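Glucuronan lyase A (Trichoderma reesei, PDB 2ZZJ) probably cleaves beta-1,4-linked glucuronan within the chain, as a calcium-binding lyase of beta-jelly-roll fold belonging to polysaccharide lyase family 20. Local coordinates at residues R75-Q81 and Q214-W220; P84-N88 and A201-D207; W106-T110 and S121-N125; T139-L143 and V177-Y181. One frame throughout, in Å; residues are numbered along the deposited sequence.

In the fold
The four contacts sample the two antiparallel sheets of a beta-jelly roll. Of the four, contact 1 closes the longest loop, and the other three are nested within it. Contacts 1 and 2 touch directly, their centres 14 Å apart: Trp80 packs on Tyr87, and Arg217 reaches both Tyr87 and Trp204. Contact 3 lies about 16 Å from contact 2, centre to centre, on neighbouring strands of the same sheet. It touches contact 4 through Tyr123 and Glu180, and contact 4 spans from that sheet to the other one. Contact 1 is the one near the bound calcium ion, about 10 Å from the Trp220 side chain; the others lie away from the annotated metal site.

Contact 1 (R75-Q81 and Q214-W220); sequences RLSEDWQ and QGFRQVW
Arg75 and Trp220 form an antiparallel hydrogen-bonded pair: Trp220 N donates to Arg75 O at 2.9 Å and Arg75 N to Trp220 O at 3.0 Å. Leu76 and Val219 follow as a non-hydrogen-bonded pair; just past the strand end Ser77 N still bonds to Gln218 O, and a type I turn runs from Ser77 to Trp80.

Side chains of Gln214 and Arg217 hold that turn. With CG anti to the backbone N (chi1 -171°) and the chain extended, Gln214 carries its amide to two backbone groups. Its NE2 donates to Asp79 O at 2.7 Å, while OE1 accepts from Gln81 N at 3.0 Å, the donor standing 44° out of the carbonyl plane. Arg217 meets Gln81 O end-on, with NH1 at 2.8 Å and NH2 at 2.9 Å from that single oxygen; its NE turns back to Gln214 O, which helps fix the guanidinium's rotation. Two waters add bridges, one between Ser77 OG and Gln218 N, the other between Asp79 OD1 and Gln218 OE1.

The same guanidinium makes a cation-pi contact over the Trp80 face, CZ lying 4.6 Å from the six-membered ring centroid with the planes 77° apart. NH1 sits above the ring centre, and CD adds a CH-pi contact. Among apolar groups, Val219 CG2 touches Trp80 CZ3 at 3.6 Å and also packs on Leu76 CD2.

In one sheet of the beta-jelly roll strand 216-227 pairs antiparallel with strands 66-76 and 37-43, while Leu199 of strand 199-200 packs against Arg217 and Val219, and Trp151 and Val30 against Trp220.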
# COMPACT_ATOMS: atom_id res chain seq x y z
N ARG A 75 8.15 -7.25 5.31
CA ARG A 75 9.15 -8.26 5.11
C ARG A 75 8.61 -9.28 4.12
O ARG A 75 7.52 -9.81 4.31
CB ARG A 75 9.43 -8.95 6.45
CG ARG A 75 10.49 -10.05 6.36
CD ARG A 75 10.51 -10.80 7.67
NE ARG A 75 11.57 -11.80 7.73
CZ ARG A 75 11.45 -13.05 7.29
NH1 ARG A 75 10.33 -13.44 6.74
NH2 ARG A 75 12.46 -13.91 7.42
N LEU A 76 9.37 -9.53 3.06
CA LEU A 76 9.03 -10.64 2.17
C LEU A 76 9.59 -11.93 2.75
O LEU A 76 10.62 -11.91 3.43
CB LEU A 76 9.64 -10.45 0.80
CG LEU A 76 9.40 -9.10 0.10
CD1 LEU A 76 10.13 -9.02 -1.25
CD2 LEU A 76 7.90 -8.87 -0.09
N SER A 77 8.95 -13.05 2.44
CA SER A 77 9.52 -14.36 2.82
C SER A 77 10.99 -14.47 2.35
O SER A 77 11.39 -13.93 1.33
CB SER A 77 8.73 -15.51 2.21
OG SER A 77 8.88 -15.46 0.80
N GLU A 78 11.78 -15.15 3.15
CA GLU A 78 13.18 -15.35 2.75
C GLU A 78 13.31 -16.03 1.37
O GLU A 78 14.22 -15.73 0.60
CB GLU A 78 13.88 -16.15 3.82
CG GLU A 78 15.22 -16.61 3.28
CD GLU A 78 16.06 -17.31 4.30
OE1 GLU A 78 17.28 -17.19 4.12
OE2 GLU A 78 15.51 -17.96 5.24
N ASP A 79 12.39 -16.94 1.06
CA ASP A 79 12.39 -17.64 -0.20
C ASP A 79 11.50 -17.00 -1.27
O ASP A 79 11.06 -17.71 -2.19
CB ASP A 79 11.96 -19.09 0.03
CG ASP A 79 10.55 -19.21 0.59
OD1 ASP A 79 9.78 -18.22 0.58
OD2 ASP A 79 10.22 -20.33 1.02
N TRP A 80 11.24 -15.69 -1.14
CA TRP A 80 10.45 -14.93 -2.11
C TRP A 80 11.00 -15.16 -3.50
O TRP A 80 12.21 -15.08 -3.71
CB TRP A 80 10.48 -13.41 -1.79
CG TRP A 80 9.60 -12.57 -2.70
CD1 TRP A 80 9.96 -11.93 -3.86
CD2 TRP A 80 8.21 -12.23 -2.48
NE1 TRP A 80 8.88 -11.25 -4.39
CE2 TRP A 80 7.81 -11.40 -3.56
CE3 TRP A 80 7.27 -12.56 -1.48
CZ2 TRP A 80 6.49 -10.88 -3.67
CZ3 TRP A 80 5.98 -12.03 -1.58
CH2 TRP A 80 5.60 -11.22 -2.68
N GLN A 81 10.11 -15.47 -4.44
CA GLN A 81 10.51 -15.75 -5.82
C GLN A 81 10.25 -14.49 -6.61
O GLN A 81 9.10 -14.18 -6.97
CB GLN A 81 9.72 -16.97 -6.35
CG GLN A 81 10.29 -17.56 -7.64
CD GLN A 81 9.41 -18.67 -8.18
OE1 GLN A 81 8.62 -18.45 -9.10
NE2 GLN A 81 9.49 -19.83 -7.57
N GLN A 214 5.81 -19.83 -7.54
CA GLN A 214 5.52 -19.62 -6.13
C GLN A 214 4.08 -19.09 -5.99
O GLN A 214 3.85 -17.87 -5.88
CB GLN A 214 6.53 -18.65 -5.50
CG GLN A 214 6.42 -18.56 -3.98
CD GLN A 214 7.54 -17.71 -3.42
OE1 GLN A 214 7.46 -16.49 -3.44
NE2 GLN A 214 8.60 -18.36 -2.95
N GLY A 215 3.13 -20.02 -6.01
CA GLY A 215 1.71 -19.67 -5.90
C GLY A 215 1.28 -19.39 -4.47
O GLY A 215 0.16 -18.90 -4.25
N PHE A 216 2.15 -19.68 -3.51
CA PHE A 216 1.89 -19.35 -2.12
C PHE A 216 2.84 -18.24 -1.71
O PHE A 216 4.06 -18.45 -1.57
CB PHE A 216 2.10 -20.57 -1.23
CG PHE A 216 1.88 -20.31 0.24
CD1 PHE A 216 0.63 -19.87 0.70
CD2 PHE A 216 2.90 -20.55 1.18
CE1 PHE A 216 0.39 -19.66 2.08
CE2 PHE A 216 2.68 -20.33 2.53
CZ PHE A 216 1.42 -19.87 2.98
N ARG A 217 2.28 -17.06 -1.48
CA ARG A 217 3.08 -15.85 -1.25
C ARG A 217 2.88 -15.36 0.16
O ARG A 217 1.75 -15.34 0.64
CB ARG A 217 2.68 -14.78 -2.25
CG ARG A 217 3.02 -15.10 -3.73
CD ARG A 217 4.50 -14.78 -3.98
NE ARG A 217 4.97 -15.24 -5.29
CZ ARG A 217 6.08 -14.81 -5.88
NH1 ARG A 217 6.85 -13.88 -5.28
NH2 ARG A 217 6.41 -15.29 -7.09
N GLN A 218 3.96 -14.93 0.83
CA GLN A 218 3.89 -14.48 2.23
C GLN A 218 4.62 -13.16 2.46
O GLN A 218 5.78 -13.00 2.04
CB GLN A 218 4.49 -15.50 3.19
CG GLN A 218 4.03 -16.96 2.95
CD GLN A 218 4.80 -17.90 3.80
OE1 GLN A 218 5.75 -18.53 3.35
NE2 GLN A 218 4.40 -17.99 5.05
N VAL A 219 3.95 -12.22 3.15
CA VAL A 219 4.54 -10.92 3.49
C VAL A 219 4.11 -10.61 4.93
O VAL A 219 2.94 -10.84 5.28
CB VAL A 219 4.06 -9.79 2.54
CG1 VAL A 219 4.76 -8.43 2.97
CG2 VAL A 219 4.36 -10.13 1.06
N TRP A 220 5.05 -10.15 5.76
CA TRP A 220 4.78 -9.77 7.15
C TRP A 220 4.75 -8.24 7.26
O TRP A 220 5.40 -7.56 6.45
CB TRP A 220 5.87 -10.31 8.07
CG TRP A 220 5.85 -11.80 8.24
CD1 TRP A 220 5.43 -12.50 9.35
CD2 TRP A 220 6.24 -12.77 7.29
NE1 TRP A 220 5.58 -13.87 9.15
CE2 TRP A 220 6.07 -14.05 7.88
CE3 TRP A 220 6.73 -12.70 5.98
CZ2 TRP A 220 6.36 -15.23 7.20
CZ3 TRP A 220 7.05 -13.89 5.32
CH2 TRP A 220 6.85 -15.13 5.93
O HOH W 1 6.48 -15.81 -0.65
O HOH W 2 6.81 -18.38 0.84

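Contact 2 (P84-N88 and A201-D207); sequences PQSYN and ANSWHDD
The short helix 202-207 docks through Asn202 and Ser203 onto Ser86, near the beginning of strand 86-95; the axes of segments 86-88 and 202-207 approach to 7.3 Å, their directions 129° apart. Ser86 is held from two neighbouring helix residues. Its OG donates to Asn202 OD1 at 2.7 Å, on a lone pair in the carbonyl plane, and its N donates to Ser203 OG at 2.9 Å. Asn202 CG lies between backbone N and carbonyl carbon (chi1 54°), turning OD1 to Ser86. A water ties Ser86 OG to Asn88 OD1 and Asn202 ND2.

Beside this polar patch Trp204 NE1 donates to Tyr87 OH at 2.9 Å. The two aromatics meet offset edge-to-face, the Tyr87 edge toward the Trp204 face, with planes at 88°.

Gln85 stretches alongside the helix, CB against Ser203 CB at 3.5 Å, and its NE2 reaches Asp207 OD2 at 3.1 Å on the anti side. The same amide bonds to His209 O and Thr211 N. Were Gln85 replaced by alanine, Asp207 OD2, His209 O and Thr211 N would probably lose their shared amide partner.

Tyr52 and Tyr44 both pair edge-to-face with Trp204, Arg217 of strand 216-227 touches Tyr87 and Trp204, and Trp113 of strand 106-115 packs on Ser86 and Asn88.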
# COMPACT_ATOMS: atom_id res chain seq x y z
N PRO A 84 8.46 -10.53 -12.52
CA PRO A 84 8.08 -9.27 -13.14
C PRO A 84 6.65 -8.80 -12.87
O PRO A 84 6.34 -7.63 -13.16
CB PRO A 84 8.24 -9.54 -14.65
CG PRO A 84 8.41 -11.01 -14.81
CD PRO A 84 8.87 -11.56 -13.51
N GLN A 85 5.77 -9.68 -12.39
CA GLN A 85 4.40 -9.27 -12.05
C GLN A 85 4.43 -8.36 -10.83
O GLN A 85 5.43 -8.29 -10.12
CB GLN A 85 3.51 -10.48 -11.78
CG GLN A 85 3.12 -11.25 -13.05
CD GLN A 85 2.15 -12.38 -12.79
OE1 GLN A 85 2.38 -13.23 -11.94
NE2 GLN A 85 1.08 -12.42 -13.57
N SER A 86 3.33 -7.63 -10.61
CA SER A 86 3.16 -6.84 -9.39
C SER A 86 2.62 -7.68 -8.25
O SER A 86 1.67 -8.43 -8.44
CB SER A 86 2.17 -5.70 -9.63
OG SER A 86 1.68 -5.17 -8.40
N TYR A 87 3.23 -7.53 -7.08
CA TYR A 87 2.62 -7.93 -5.79
C TYR A 87 2.51 -6.64 -4.99
O TYR A 87 3.52 -6.03 -4.64
CB TYR A 87 3.44 -9.00 -5.06
CG TYR A 87 3.47 -10.31 -5.83
CD1 TYR A 87 2.47 -11.25 -5.64
CD2 TYR A 87 4.48 -10.56 -6.79
CE1 TYR A 87 2.48 -12.45 -6.36
CE2 TYR A 87 4.49 -11.76 -7.52
CZ TYR A 87 3.48 -12.69 -7.30
OH TYR A 87 3.42 -13.88 -8.00
N ASN A 88 1.27 -6.21 -4.76
CA ASN A 88 1.03 -4.92 -4.13
C ASN A 88 1.16 -5.12 -2.62
O ASN A 88 0.73 -6.16 -2.10
CB ASN A 88 -0.36 -4.41 -4.50
CG ASN A 88 -0.49 -2.91 -4.30
OD1 ASN A 88 -0.06 -2.11 -5.14
ND2 ASN A 88 -1.09 -2.52 -3.17
N ALA A 201 -2.29 -9.53 -4.53
CA ALA A 201 -1.60 -10.12 -5.67
C ALA A 201 -2.37 -9.74 -6.91
O ALA A 201 -3.13 -10.54 -7.46
CB ALA A 201 -1.49 -11.64 -5.49
N ASN A 202 -2.22 -8.49 -7.32
CA ASN A 202 -3.11 -7.93 -8.35
C ASN A 202 -2.86 -8.44 -9.78
O ASN A 202 -3.79 -8.62 -10.59
CB ASN A 202 -3.16 -6.39 -8.29
CG ASN A 202 -1.80 -5.72 -8.35
OD1 ASN A 202 -0.78 -6.29 -8.01
ND2 ASN A 202 -1.80 -4.45 -8.71
N SER A 203 -1.59 -8.69 -10.11
CA SER A 203 -1.25 -9.17 -11.45
C SER A 203 -1.80 -10.57 -11.73
O SER A 203 -2.03 -10.90 -12.92
CB SER A 203 0.26 -9.15 -11.67
OG SER A 203 0.71 -7.82 -11.87
N TRP A 204 -2.00 -11.38 -10.69
CA TRP A 204 -2.58 -12.70 -10.85
C TRP A 204 -3.96 -12.58 -11.53
O TRP A 204 -4.25 -13.31 -12.49
CB TRP A 204 -2.74 -13.44 -9.51
CG TRP A 204 -1.49 -13.94 -8.89
CD1 TRP A 204 -0.22 -13.94 -9.45
CD2 TRP A 204 -1.36 -14.61 -7.62
NE1 TRP A 204 0.67 -14.54 -8.59
CE2 TRP A 204 0.00 -14.96 -7.46
CE3 TRP A 204 -2.26 -14.92 -6.58
CZ2 TRP A 204 0.49 -15.59 -6.32
CZ3 TRP A 204 -1.77 -15.57 -5.44
CH2 TRP A 204 -0.39 -15.89 -5.33
N HIS A 205 -4.78 -11.64 -11.05
CA HIS A 205 -6.08 -11.40 -11.67
C HIS A 205 -5.95 -10.59 -12.96
O HIS A 205 -6.44 -11.01 -14.00
CB HIS A 205 -7.02 -10.71 -10.67
CG HIS A 205 -8.23 -10.11 -11.32
ND1 HIS A 205 -8.21 -8.88 -11.94
CD2 HIS A 205 -9.49 -10.59 -11.45
CE1 HIS A 205 -9.41 -8.62 -12.43
NE2 HIS A 205 -10.21 -9.64 -12.15
N ASP A 206 -5.29 -9.43 -12.89
CA ASP A 206 -5.20 -8.53 -14.02
C ASP A 206 -4.61 -9.20 -15.26
O ASP A 206 -5.02 -8.88 -16.39
CB ASP A 206 -4.39 -7.28 -13.67
CG ASP A 206 -4.99 -6.48 -12.50
OD1 ASP A 206 -6.13 -6.75 -12.05
OD2 ASP A 206 -4.30 -5.56 -12.01
N ASP A 207 -3.68 -10.13 -15.07
CA ASP A 207 -2.95 -10.70 -16.21
C ASP A 207 -3.58 -11.98 -16.74
O ASP A 207 -3.28 -12.40 -17.86
CB ASP A 207 -1.49 -10.98 -15.85
CG ASP A 207 -0.68 -9.73 -15.62
OD1 ASP A 207 -1.17 -8.58 -15.81
OD2 ASP A 207 0.50 -9.91 -15.23
O HOH W 3 0.27 -2.70 -7.79
O HOH W 4 0.22 -10.69 -8.54

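Contact 3 (W106-T110 and S121-N125); sequences WMPST and SRYVN
Arg122 reaches across to the backbone of Ser109, where NE donates to O at 2.9 Å with an N-H...O angle of 165°, nearly along the C=O axis and in the guanidinium plane. Its NH1 adds weak bonds to the same oxygen and to Pro108 O, the latter at 3.1 Å. Thr110 returns a bond the other way: OG1 donates to Arg122 O at 2.8 Å, on a lone pair in the carbonyl plane. A water then donates to Thr110 OG1 at 2.9 Å and accepts from Val124 N at 3.0 Å. The apolar contact is looser, Met107 CE meeting Val124 CG1 tip to tip at 4.2 Å, while Val124 CG2 lies 3.6 Å from Ser109 O.

Both segments belong to the beta hairpin of strands 106-115 and 118-126. The chain turns a corner at Thr110, and the axis of strand 106-109 makes an angle of 124° with that of strand 121-125. Accordingly, the bonds between these segments run through side chains and water. Arg122 holds CG between its backbone N and carbonyl carbon (chi1 69°), which turns the long chain toward strand 106-109.

Further out, Ser109 OG bonds to Tyr62 OH and Ser121 OG to Met111 O. Phe168, from the other sheet, packs on Thr110, Ser121 and Tyr123, whose OH bonds to Glu180. Phe193 of strand 192-197 lies against Met107 and Ser109.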
# COMPACT_ATOMS: atom_id res chain seq x y z
N TRP A 106 -14.77 2.14 -6.90
CA TRP A 106 -13.56 2.10 -6.07
C TRP A 106 -12.40 2.57 -6.90
O TRP A 106 -12.19 2.06 -8.00
CB TRP A 106 -13.28 0.69 -5.60
CG TRP A 106 -14.21 0.22 -4.58
CD1 TRP A 106 -15.39 -0.44 -4.79
CD2 TRP A 106 -14.08 0.37 -3.16
NE1 TRP A 106 -16.00 -0.72 -3.58
CE2 TRP A 106 -15.22 -0.23 -2.57
CE3 TRP A 106 -13.12 0.97 -2.32
CZ2 TRP A 106 -15.41 -0.27 -1.18
CZ3 TRP A 106 -13.31 0.93 -0.95
CH2 TRP A 106 -14.45 0.31 -0.39
N MET A 107 -11.67 3.56 -6.40
CA MET A 107 -10.49 4.04 -7.10
C MET A 107 -9.30 4.04 -6.16
O MET A 107 -9.26 4.83 -5.21
CB MET A 107 -10.68 5.45 -7.63
CG MET A 107 -9.70 5.81 -8.69
SD MET A 107 -9.33 7.54 -8.79
CE MET A 107 -8.20 7.78 -7.41
N PRO A 108 -8.32 3.15 -6.41
CA PRO A 108 -7.06 3.33 -5.67
C PRO A 108 -6.32 4.54 -6.18
O PRO A 108 -6.30 4.80 -7.40
CB PRO A 108 -6.26 2.06 -5.99
CG PRO A 108 -6.86 1.50 -7.30
CD PRO A 108 -8.32 1.97 -7.31
N SER A 109 -5.70 5.29 -5.28
CA SER A 109 -4.83 6.37 -5.71
C SER A 109 -3.37 5.93 -5.63
O SER A 109 -2.84 5.25 -6.54
CB SER A 109 -5.10 7.66 -4.93
OG SER A 109 -5.00 7.49 -3.51
N THR A 110 -2.71 6.34 -4.56
CA THR A 110 -1.33 5.94 -4.39
C THR A 110 -1.29 4.46 -4.01
O THR A 110 -2.10 3.99 -3.20
CB THR A 110 -0.58 6.85 -3.38
OG1 THR A 110 -0.16 8.06 -4.04
CG2 THR A 110 0.65 6.17 -2.81
N SER A 121 6.07 2.93 -6.71
CA SER A 121 4.87 3.59 -6.20
C SER A 121 4.28 4.44 -7.29
O SER A 121 4.80 4.45 -8.42
CB SER A 121 5.12 4.40 -4.92
OG SER A 121 3.88 4.78 -4.32
N ARG A 122 3.19 5.14 -6.98
CA ARG A 122 2.54 6.01 -7.95
C ARG A 122 1.66 6.97 -7.21
O ARG A 122 1.39 6.77 -6.04
CB ARG A 122 1.66 5.18 -8.88
CG ARG A 122 0.46 4.62 -8.20
CD ARG A 122 -0.35 3.71 -9.10
NE ARG A 122 -1.76 3.81 -8.76
CZ ARG A 122 -2.75 3.33 -9.50
NH1 ARG A 122 -4.01 3.48 -9.11
NH2 ARG A 122 -2.50 2.71 -10.66
N TYR A 123 1.23 8.04 -7.89
CA TYR A 123 0.11 8.82 -7.42
C TYR A 123 -0.78 9.06 -8.64
O TYR A 123 -0.34 8.87 -9.79
CB TYR A 123 0.56 10.13 -6.78
CG TYR A 123 1.50 10.99 -7.62
CD1 TYR A 123 1.01 11.97 -8.50
CD2 TYR A 123 2.86 10.84 -7.52
CE1 TYR A 123 1.89 12.77 -9.28
CE2 TYR A 123 3.75 11.62 -8.29
CZ TYR A 123 3.25 12.59 -9.17
OH TYR A 123 4.16 13.36 -9.92
N VAL A 124 -2.01 9.47 -8.36
CA VAL A 124 -3.03 9.71 -9.37
C VAL A 124 -3.53 11.14 -9.24
O VAL A 124 -3.75 11.63 -8.13
CB VAL A 124 -4.20 8.70 -9.20
CG1 VAL A 124 -5.29 8.92 -10.21
CG2 VAL A 124 -3.67 7.28 -9.36
N ASN A 125 -3.72 11.82 -10.37
CA ASN A 125 -4.36 13.13 -10.34
C ASN A 125 -5.27 13.28 -11.57
O ASN A 125 -5.22 12.47 -12.50
CB ASN A 125 -3.33 14.26 -10.27
CG ASN A 125 -2.36 14.23 -11.42
OD1 ASN A 125 -2.75 14.00 -12.56
ND2 ASN A 125 -1.08 14.48 -11.14
O HOH W 5 -2.29 9.48 -5.41

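Contact 4 (T139-L143 and V177-Y181); sequences TRPNL and VHEEY
Arg140 and Glu180 form a salt bridge in which the guanidinium meets the carboxylate side-on. Its NE donates to OE2 at 2.9 Å and its NH2 to OE1 at 3.1 Å, each oxygen being approached on its syn side. The two planes are 41° apart, so the pairing is twisted rather than flat. A bend at chi2 (-61°) brings the Arg140 chain round to lay NE beside the acid.

A third hydrogen bond, this one within segment 177-181, helps to position the carboxylate: His178 NE2 donates to Glu180 OE2 at 2.7 Å with an almost straight N-H...O angle of 172°. It comes from the anti side, while Arg140 NE uses the syn side of the same oxygen.

Packing contacts surround this network. Arg140 CB lies over one face of the His178 imidazole, and its CD is 3.6 Å from CE1. Leu143 CD2 touches His178 CB at 3.8 Å, and Leu143 O lies 3.4 Å from Val177 CB. Val177 and His178 form a classic beta bulge opposite Ile170 of strand 166-172. The contact spans the two sheets of the jelly roll, joining strand 135-145 of one to strand 175-183 of the other.

A leucine in place of Arg140 would probably leave the Glu180 charge without its cationic mate and the carboxylate held by His178 and Tyr123 alone among the partners described.

With Tyr123 OH also bonded to OE1, Glu180 is met by four donor groups, an environment likely to favour its ionised form; that negative charge could in turn stabilise a protonated His178.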
# COMPACT_ATOMS: atom_id res chain seq x y z
N THR A 139 3.65 6.89 -12.42
CA THR A 139 4.36 5.78 -11.81
C THR A 139 5.79 6.17 -11.55
O THR A 139 6.45 6.77 -12.41
CB THR A 139 4.28 4.53 -12.70
OG1 THR A 139 2.91 4.13 -12.77
CG2 THR A 139 5.09 3.36 -12.12
N ARG A 140 6.28 5.84 -10.35
CA ARG A 140 7.64 6.09 -9.97
C ARG A 140 8.33 4.76 -9.68
O ARG A 140 8.10 4.17 -8.61
CB ARG A 140 7.69 7.03 -8.76
CG ARG A 140 7.12 8.44 -9.05
CD ARG A 140 7.95 9.12 -10.16
NE ARG A 140 7.57 10.51 -10.41
CZ ARG A 140 7.81 11.17 -11.55
NH1 ARG A 140 8.41 10.57 -12.59
NH2 ARG A 140 7.42 12.43 -11.66
N PRO A 141 9.12 4.25 -10.66
CA PRO A 141 9.66 2.92 -10.54
C PRO A 141 10.96 2.90 -9.77
O PRO A 141 11.57 3.95 -9.57
CB PRO A 141 9.91 2.53 -12.00
CG PRO A 141 10.36 3.84 -12.62
CD PRO A 141 9.51 4.89 -11.94
N ASN A 142 11.38 1.70 -9.37
CA ASN A 142 12.73 1.41 -8.92
C ASN A 142 13.16 2.34 -7.81
O ASN A 142 14.29 2.85 -7.80
CB ASN A 142 13.73 1.49 -10.10
CG ASN A 142 13.27 0.67 -11.29
OD1 ASN A 142 12.93 -0.51 -11.14
ND2 ASN A 142 13.25 1.29 -12.49
N LEU A 143 12.26 2.55 -6.85
CA LEU A 143 12.57 3.43 -5.72
C LEU A 143 13.67 2.86 -4.86
O LEU A 143 14.48 3.62 -4.28
CB LEU A 143 11.33 3.69 -4.87
CG LEU A 143 10.14 4.30 -5.60
CD1 LEU A 143 8.89 4.27 -4.73
CD2 LEU A 143 10.49 5.73 -5.99
N VAL A 177 14.59 8.20 -0.59
CA VAL A 177 14.77 7.60 -1.93
C VAL A 177 13.98 8.30 -3.01
O VAL A 177 14.19 8.04 -4.19
CB VAL A 177 14.49 6.07 -1.99
CG1 VAL A 177 15.47 5.32 -1.11
CG2 VAL A 177 13.03 5.77 -1.67
N HIS A 178 13.05 9.17 -2.62
CA HIS A 178 12.30 9.88 -3.62
C HIS A 178 11.75 11.16 -3.04
O HIS A 178 11.24 11.16 -1.93
CB HIS A 178 11.14 9.03 -4.17
CG HIS A 178 10.47 9.62 -5.37
ND1 HIS A 178 11.01 9.54 -6.64
CD2 HIS A 178 9.32 10.33 -5.50
CE1 HIS A 178 10.21 10.15 -7.50
NE2 HIS A 178 9.19 10.66 -6.83
N GLU A 179 11.85 12.26 -3.78
CA GLU A 179 11.08 13.42 -3.40
C GLU A 179 10.76 14.23 -4.62
O GLU A 179 11.60 14.36 -5.54
CB GLU A 179 11.77 14.22 -2.28
CG GLU A 179 12.46 15.50 -2.70
CD GLU A 179 13.59 15.88 -1.78
OE1 GLU A 179 14.75 15.69 -2.19
OE2 GLU A 179 13.33 16.31 -0.64
N GLU A 180 9.54 14.71 -4.68
CA GLU A 180 9.16 15.64 -5.72
C GLU A 180 8.14 16.62 -5.17
O GLU A 180 7.36 16.28 -4.28
CB GLU A 180 8.69 14.90 -6.98
CG GLU A 180 7.38 14.18 -6.84
CD GLU A 180 7.08 13.36 -8.09
OE1 GLU A 180 6.63 13.95 -9.08
OE2 GLU A 180 7.30 12.13 -8.08
N TYR A 181 8.18 17.85 -5.69
CA TYR A 181 7.40 18.97 -5.17
C TYR A 181 6.49 19.60 -6.22
O TYR A 181 6.65 19.35 -7.42
CB TYR A 181 8.34 20.03 -4.59
CG TYR A 181 9.08 19.52 -3.39
CD1 TYR A 181 8.52 19.62 -2.11
CD2 TYR A 181 10.30 18.86 -3.55
CE1 TYR A 181 9.21 19.12 -0.99
CE2 TYR A 181 10.97 18.35 -2.45
CZ TYR A 181 10.42 18.48 -1.18
OH TYR A 181 11.11 17.96 -0.11